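Cellulose biosynthesis protein BcsG (Salmonella typhimurium LT2, PDB 5OLT) is required for cellulose biosynthesis, this chain being its zinc-binding extramembrane domain, a member of the alkaline phosphatase family. Local coordinates at residues A[67-71]-A[72-76]; A[115-119]-A[120-124]. One frame throughout, in Å; residues are numbered along the deposited sequence. Where two conformers were deposited one is given.

Interaction 1: A[67-71]-A[72-76]; sequences CSLSW and SDVEA. With ZN (zinc ion), chain B.
The buried carboxylate of Asp73 is met from above its plane by the backbone N-H of Ser70, whose N lies 2.9 Å from Asp73 OD2 and 48° out of that plane. Asp73 OD2 takes a second bond from Gly269 N, while Asp73 OD1 accepts from Leu271 N and from a water whose oxygen is 2.7 Å from it; the same water also bonds to Ser70 OG. The other flat group, the Trp71 indole, meets Val74 obliquely, with CE3 4.4 Å from Val74 CB, and its ring also meets that of Trp85, the planes at about 50°. In return for the N-H it offers Asp73, Ser70 receives one: its OG accepts from Asp73 N at 3.1 Å, and the reciprocal pair is a capping box at the start of helix 71-76. A chi1 of 68°, with OG between the backbone N and the carbonyl carbon, brings the hydroxyl oxygen to that N-H. Outside the box, Leu69 CD1 lies 3.6 Å from Val74 CG2, joining the residue before the N-cap to the first helical turn as in a hydrophobic staple. Three residues before the N-cap, Cys67 SG binds the zinc ion at 2.3 Å, alongside Ser102, Glu266, His267 and a water.

Interaction 2: A[115-119]-A[120-124]; sequences GQPSH and TRLYQ
Arg121 runs back beside the loop that precedes it, touching Ser118 and Pro117 in turn. Arg121 CB lies 3.5 Å from Ser118 OG, and CG stays close to the same hydroxyl oxygen. Bends at chi2 (-132°) and chi3 (-74°) then bring the Arg121 guanidinium alongside Pro117, whose CB sits over the centre of one face, 3.7 Å from Arg121 CZ. NE donates to a water that in turn accepts from Ser118 N. At the tip, Arg121 NH2 donates to two further waters lying at the edge of the group and in its plane: one, 2.8 Å from Arg121 NH2, donates to Gly115 O, and the other donates to Gln116 O. Three solvent bridges thus tie the planar group to the backbone that leads into the helix. That helix is short and weakly bonded, with Ser118 as its N-cap, Ser118 OG accepting from Arg121 N at 3.3 Å. Pro117 CG and Leu122 CD2, 3.6 Å apart, join the residue before the cap to the first turn in the manner of a hydrophobic staple. Further on, the His119 and Tyr123 rings meet obliquely, planes at 46° and His119 NE2 3.5 Å from Tyr123 CE2, while His119 O lies at the edge of the tyrosine ring. Ser118 touches Tyr38 of helix 27-42, Leu122 and Tyr123 pack on helix 102-110, Tyr123 OH bonds to Glu159 of helix 156-162, and Glu356 of strand 355-357 accepts from His119 N.

Two serine N-caps recur here in series along one chain. Interaction 1 comes first, where strand 60-66, an inner strand of the seven-stranded mixed sheet, gives way to helix 71-76; interaction 2 follows at helix 119-122, which is preceded by a loop and not by a strand of that sheet. Their centres are 25 Å apart and their nearest atoms about 13 Å, so they do not touch. Helix 102-110 relates them: it begins with the zinc ligand Ser102, and Leu122 and Tyr123 rest on it. Interaction 1 belongs directly to the metal site through Cys67, whereas interaction 2 lies farther from the zinc ion, in the part of the chain spanned by the Cys114-Cys130 disulfide, with the Tyr123 side chain about 11 Å from the metal.

Interaction 1: A[67-71]-A[72-76]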
ATOM      1  N   CYS A  67      -9.277  -2.272  -1.843  1.00  9.14           N
ATOM      2  CA  CYS A  67      -9.814  -1.429  -2.917  1.00  9.05           C
ATOM      3  C   CYS A  67     -10.673  -0.299  -2.331  1.00  9.05           C
ATOM      4  O   CYS A  67     -11.435  -0.530  -1.394  1.00 10.10           O
ATOM      5  CB  CYS A  67     -10.641  -2.321  -3.871  1.00 10.22           C
ATOM      6  SG  CYS A  67     -11.371  -1.471  -5.313  1.00 12.08           S
ATOM      7  N   SER A  68     -10.572   0.903  -2.922  1.00  8.70           N
ATOM      8  CA  SER A  68     -11.587   1.949  -2.705  1.00  8.94           C
ATOM      9  C   SER A  68     -11.655   2.463  -1.258  1.00  8.77           C
ATOM     10  O   SER A  68     -12.748   2.563  -0.683  1.00  9.77           O
ATOM     11  CB  SER A  68     -12.973   1.491  -3.203  1.00  9.40           C
ATOM     12  OG  SER A  68     -12.915   1.203  -4.596  1.00 10.71           O
ATOM     13  N   LEU A  69     -10.494   2.856  -0.719  1.00  8.43           N
ATOM     14  CA  LEU A  69     -10.380   3.374   0.641  1.00  8.46           C
ATOM     15  C   LEU A  69      -9.291   4.441   0.654  1.00  8.79           C
ATOM     16  O   LEU A  69      -8.100   4.108   0.610  1.00 11.07           O
ATOM     17  CB  LEU A  69     -10.047   2.222   1.611  1.00  9.72           C
ATOM     18  CG  LEU A  69      -9.833   2.688   3.070  1.00  9.94           C
ATOM     19  CD1 LEU A  69     -11.090   3.325   3.615  1.00 11.48           C
ATOM     20  CD2 LEU A  69      -9.442   1.458   3.901  1.00 12.19           C
ATOM     21  N   SER A  70      -9.697   5.703   0.777  1.00  8.36           N
ATOM     22  CA  SER A  70      -8.750   6.823   1.008  1.00  8.41           C
ATOM     23  C   SER A  70      -9.080   7.538   2.310  1.00  8.77           C
ATOM     24  O   SER A  70     -10.156   7.337   2.891  1.00  8.45           O
ATOM     25  CB  SER A  70      -8.827   7.825  -0.146  1.00  9.36           C
ATOM     26  OG  SER A  70     -10.101   8.476  -0.112  1.00  9.77           O
ATOM     27  N   TRP A  71      -8.173   8.401   2.758  1.00  9.06           N
ATOM     28  CA  TRP A  71      -8.506   9.222   3.922  1.00  9.35           C
ATOM     29  C   TRP A  71      -9.741  10.060   3.691  1.00  9.00           C
ATOM     30  O   TRP A  71     -10.539  10.216   4.624  1.00  9.89           O
ATOM     31  CB  TRP A  71      -7.353  10.122   4.340  1.00 10.36           C
ATOM     32  CG  TRP A  71      -6.259   9.412   5.102  1.00 10.98           C
ATOM     33  CD1 TRP A  71      -4.920   9.326   4.743  1.00 11.19           C
ATOM     34  CD2 TRP A  71      -6.346   8.774   6.395  1.00 10.59           C
ATOM     35  NE1 TRP A  71      -4.191   8.665   5.705  1.00 11.73           N
ATOM     36  CE2 TRP A  71      -5.035   8.294   6.727  1.00 11.35           C
ATOM     37  CE3 TRP A  71      -7.404   8.530   7.290  1.00 11.93           C
ATOM     38  CZ2 TRP A  71      -4.763   7.608   7.936  1.00 13.23           C
ATOM     39  CZ3 TRP A  71      -7.142   7.802   8.460  1.00 13.60           C
ATOM     40  CH2 TRP A  71      -5.831   7.355   8.774  1.00 14.61           C
ATOM     41  N   SER A  72      -9.915  10.621   2.477  1.00  9.45           N
ATOM     42  CA  SER A  72     -11.098  11.386   2.167  0.50  9.92           C
ATOM     43  C   SER A  72     -12.374  10.541   2.353  1.00  9.52           C
ATOM     44  O   SER A  72     -13.393  11.031   2.843  1.00 11.23           O
ATOM     45  CB  SER A  72     -11.002  11.882   0.738  0.50 11.63           C
ATOM     46  OG  SER A  72     -12.132  12.638   0.418  0.50 12.95           O
ATOM     47  N   ASP A  73     -12.316   9.274   1.938  1.00  9.40           N
ATOM     48  CA  ASP A  73     -13.472   8.406   2.113  1.00  9.80           C
ATOM     49  C   ASP A  73     -13.758   8.161   3.597  1.00  9.46           C
ATOM     50  O   ASP A  73     -14.921   8.171   3.996  1.00 10.73           O
ATOM     51  CB  ASP A  73     -13.261   7.039   1.473  1.00 10.34           C
ATOM     52  CG  ASP A  73     -12.973   7.069  -0.028  1.00 10.54           C
ATOM     53  OD1 ASP A  73     -13.429   7.994  -0.749  1.00 11.21           O
ATOM     54  OD2 ASP A  73     -12.311   6.092  -0.473  1.00 10.31           O
ATOM     55  N   VAL A  74     -12.697   7.955   4.386  1.00  8.96           N
ATOM     56  CA  VAL A  74     -12.866   7.715   5.834  1.00  9.96           C
ATOM     57  C   VAL A  74     -13.540   8.950   6.470  1.00 10.25           C
ATOM     58  O   VAL A  74     -14.490   8.812   7.270  1.00 11.01           O
ATOM     59  CB  VAL A  74     -11.547   7.382   6.520  1.00  9.10           C
ATOM     60  CG1 VAL A  74     -11.760   7.210   8.028  1.00 11.04           C
ATOM     61  CG2 VAL A  74     -10.942   6.123   5.925  1.00 11.31           C
ATOM     62  N   GLU A  75     -13.076  10.144   6.098  0.50 10.04           N
ATOM     63  CA  GLU A  75     -13.654  11.381   6.602  0.50 11.54           C
ATOM     64  C   GLU A  75     -15.129  11.491   6.186  0.50 12.18           C
ATOM     65  O   GLU A  75     -16.018  11.728   7.037  0.50 14.01           O
ATOM     66  CB  GLU A  75     -12.837  12.584   6.115  0.50 13.55           C
ATOM     67  CG  GLU A  75     -13.473  13.926   6.461  0.50 16.15           C
ATOM     68  CD  GLU A  75     -13.326  14.315   7.930  0.50 20.99           C
ATOM     69  OE1 GLU A  75     -12.566  13.638   8.675  0.50 21.87           O
ATOM     70  OE2 GLU A  75     -13.981  15.307   8.344  0.50 26.02           O
ATOM     71  N   ALA A  76     -15.405  11.304   4.889  1.00 11.86           N
ATOM     72  CA  ALA A  76     -16.784  11.452   4.364  1.00 12.32           C
ATOM     73  C   ALA A  76     -17.732  10.414   4.972  1.00 13.55           C
ATOM     74  O   ALA A  76     -18.931  10.670   5.164  1.00 16.48           O
ATOM     75  CB  ALA A  76     -16.776  11.354   2.845  1.00 14.18           C
TER
HETATM   76 ZN    ZN B 601      -9.589  -0.906  -6.620  0.75 12.46          ZN
HETATM   77  O   HOH W   1     -11.456   8.650  -2.547  1.00 10.17           O
HETATM   78  O   HOH W   2     -11.394  -0.467  -8.292  1.00 32.28           O

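Interaction 2: A[115-119]-A[120-124]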
ATOM      1  N   GLY A 115      12.021   2.270  -6.734  1.00 11.57           N
ATOM      2  CA  GLY A 115      11.335   3.536  -6.823  1.00 12.43           C
ATOM      3  C   GLY A 115      10.182   3.540  -7.833  1.00 10.06           C
ATOM      4  O   GLY A 115       9.942   2.585  -8.593  1.00 11.81           O
ATOM      5  N   GLN A 116       9.426   4.612  -7.777  1.00 10.50           N
ATOM      6  CA  GLN A 116       8.165   4.693  -8.507  1.00 10.48           C
ATOM      7  C   GLN A 116       8.366   4.799 -10.029  1.00 10.50           C
ATOM      8  O   GLN A 116       9.007   5.755 -10.477  1.00 11.52           O
ATOM      9  CB  GLN A 116       7.444   5.948  -8.022  1.00 10.20           C
ATOM     10  CG  GLN A 116       6.072   6.095  -8.675  1.00 10.37           C
ATOM     11  CD  GLN A 116       5.185   7.117  -8.004  1.00 10.55           C
ATOM     12  OE1 GLN A 116       5.182   7.227  -6.783  1.00 11.22           O
ATOM     13  NE2 GLN A 116       4.398   7.824  -8.772  1.00 11.02           N
ATOM     14  N   PRO A 117       7.745   3.895 -10.804  1.00 10.14           N
ATOM     15  CA  PRO A 117       7.831   3.999 -12.275  1.00 10.51           C
ATOM     16  C   PRO A 117       6.696   4.802 -12.883  1.00 10.80           C
ATOM     17  O   PRO A 117       5.622   4.966 -12.286  1.00 10.83           O
ATOM     18  CB  PRO A 117       7.652   2.555 -12.723  1.00 11.36           C
ATOM     19  CG  PRO A 117       6.770   1.919 -11.684  1.00 14.68           C
ATOM     20  CD  PRO A 117       7.172   2.597 -10.379  1.00 11.54           C
ATOM     21  N   SER A 118       6.905   5.263 -14.115  1.00 11.46           N
ATOM     22  CA  SER A 118       5.784   5.749 -14.928  1.00 11.20           C
ATOM     23  C   SER A 118       4.772   4.641 -15.149  1.00 11.10           C
ATOM     24  O   SER A 118       5.084   3.445 -14.996  1.00 11.67           O
ATOM     25  CB  SER A 118       6.301   6.268 -16.283  1.00 12.40           C
ATOM     26  OG  SER A 118       6.842   5.166 -17.012  1.00 13.91           O
ATOM     27  N   HIS A 119       3.553   5.040 -15.522  1.00 11.04           N
ATOM     28  CA  HIS A 119       2.545   4.069 -15.820  1.00 11.57           C
ATOM     29  C   HIS A 119       2.983   3.081 -16.933  1.00 13.24           C
ATOM     30  O   HIS A 119       2.757   1.879 -16.800  1.00 14.08           O
ATOM     31  CB  HIS A 119       1.230   4.763 -16.168  1.00 12.17           C
ATOM     32  CG  HIS A 119       0.114   3.811 -16.398  1.00 12.55           C
ATOM     33  ND1 HIS A 119      -0.686   3.339 -15.379  1.00 12.95           N
ATOM     34  CD2 HIS A 119      -0.326   3.220 -17.531  1.00 14.11           C
ATOM     35  CE1 HIS A 119      -1.602   2.525 -15.880  1.00 13.36           C
ATOM     36  NE2 HIS A 119      -1.400   2.431 -17.191  1.00 14.04           N
ATOM     37  N   THR A 120       3.591   3.631 -17.990  0.60 15.39           N
ATOM     38  CA  THR A 120       4.105   2.832 -19.105  0.60 17.91           C
ATOM     39  C   THR A 120       5.010   1.699 -18.581  0.60 17.39           C
ATOM     40  O   THR A 120       4.805   0.527 -18.944  0.60 19.26           O
ATOM     41  CB  THR A 120       4.865   3.705 -20.135  0.60 18.52           C
ATOM     42  OG1 THR A 120       4.029   4.785 -20.585  0.60 18.08           O
ATOM     43  CG2 THR A 120       5.282   2.876 -21.348  0.60 20.18           C
ATOM     44  N   ARG A 121       5.958   2.065 -17.707  1.00 17.36           N
ATOM     45  CA  ARG A 121       6.980   1.141 -17.168  1.00 17.52           C
ATOM     46  C   ARG A 121       6.323   0.040 -16.309  1.00 19.26           C
ATOM     47  O   ARG A 121       6.858  -1.092 -16.174  1.00 18.33           O
ATOM     48  CB  ARG A 121       8.052   1.907 -16.381  1.00 23.55           C
ATOM     49  CG  ARG A 121       9.292   2.447 -17.081  1.00 29.29           C
ATOM     50  CD  ARG A 121      10.600   2.076 -16.283  1.00 29.29           C
ATOM     51  NE  ARG A 121      10.840   2.851 -15.024  1.00 23.37           N
ATOM     52  CZ  ARG A 121      11.212   2.380 -13.823  1.00 22.02           C
ATOM     53  NH1 ARG A 121      11.447   1.070 -13.619  1.00 26.05           N
ATOM     54  NH2 ARG A 121      11.393   3.241 -12.786  1.00 19.51           N
ATOM     55  N   LEU A 122       5.154   0.318 -15.734  1.00 18.38           N
ATOM     56  CA  LEU A 122       4.444  -0.759 -14.976  1.00 20.15           C
ATOM     57  C   LEU A 122       4.092  -1.993 -15.745  1.00 21.48           C
ATOM     58  O   LEU A 122       3.907  -3.078 -15.161  1.00 24.81           O
ATOM     59  CB  LEU A 122       3.085  -0.312 -14.439  1.00 23.32           C
ATOM     60  CG  LEU A 122       3.054   0.453 -13.189  1.00 21.50           C
ATOM     61  CD1 LEU A 122       1.593   0.711 -12.845  1.00 15.70           C
ATOM     62  CD2 LEU A 122       3.823  -0.202 -12.053  1.00 16.78           C
ATOM     63  N   TYR A 123       3.902  -1.816 -17.060  1.00 21.67           N
ATOM     64  CA  TYR A 123       3.397  -2.880 -17.891  1.00 21.40           C
ATOM     65  C   TYR A 123       4.490  -3.601 -18.698  1.00 22.18           C
ATOM     66  O   TYR A 123       4.194  -4.387 -19.592  1.00 25.98           O
ATOM     67  CB  TYR A 123       2.202  -2.384 -18.733  1.00 24.39           C
ATOM     68  CG  TYR A 123       1.020  -2.190 -17.828  1.00 22.36           C
ATOM     69  CD1 TYR A 123       0.159  -3.265 -17.544  1.00 19.35           C
ATOM     70  CD2 TYR A 123       0.776  -0.958 -17.195  1.00 23.17           C
ATOM     71  CE1 TYR A 123      -0.898  -3.113 -16.652  1.00 22.95           C
ATOM     72  CE2 TYR A 123      -0.273  -0.814 -16.314  1.00 24.49           C
ATOM     73  CZ  TYR A 123      -1.116  -1.870 -16.056  1.00 23.22           C
ATOM     74  OH  TYR A 123      -2.179  -1.730 -15.178  1.00 27.10           O
ATOM     75  N   GLN A 124       5.745  -3.305 -18.349  1.00 20.44           N
ATOM     76  CA  GLN A 124       6.915  -3.940 -18.901  1.00 22.77           C
ATOM     77  C   GLN A 124       7.593  -4.644 -17.733  1.00 21.38           C
ATOM     78  O   GLN A 124       7.413  -4.233 -16.595  1.00 19.16           O
ATOM     79  CB  GLN A 124       7.818  -2.873 -19.553  1.00 23.53           C
ATOM     80  CG  GLN A 124       7.077  -2.093 -20.662  1.00 28.42           C
ATOM     81  CD  GLN A 124       7.658  -0.737 -21.076  1.00 35.40           C
ATOM     82  OE1 GLN A 124       8.554  -0.170 -20.434  1.00 39.13           O
ATOM     83  NE2 GLN A 124       7.113  -0.195 -22.175  1.00 38.19           N
TER
HETATM   84  O   HOH W   3      11.993   1.862 -10.429  1.00 24.02           O
HETATM   85  O   HOH W   4      10.886   6.123 -12.473  1.00 13.20           O
HETATM   86  O   HOH W   5       9.737   5.485 -14.907  1.00 14.77           O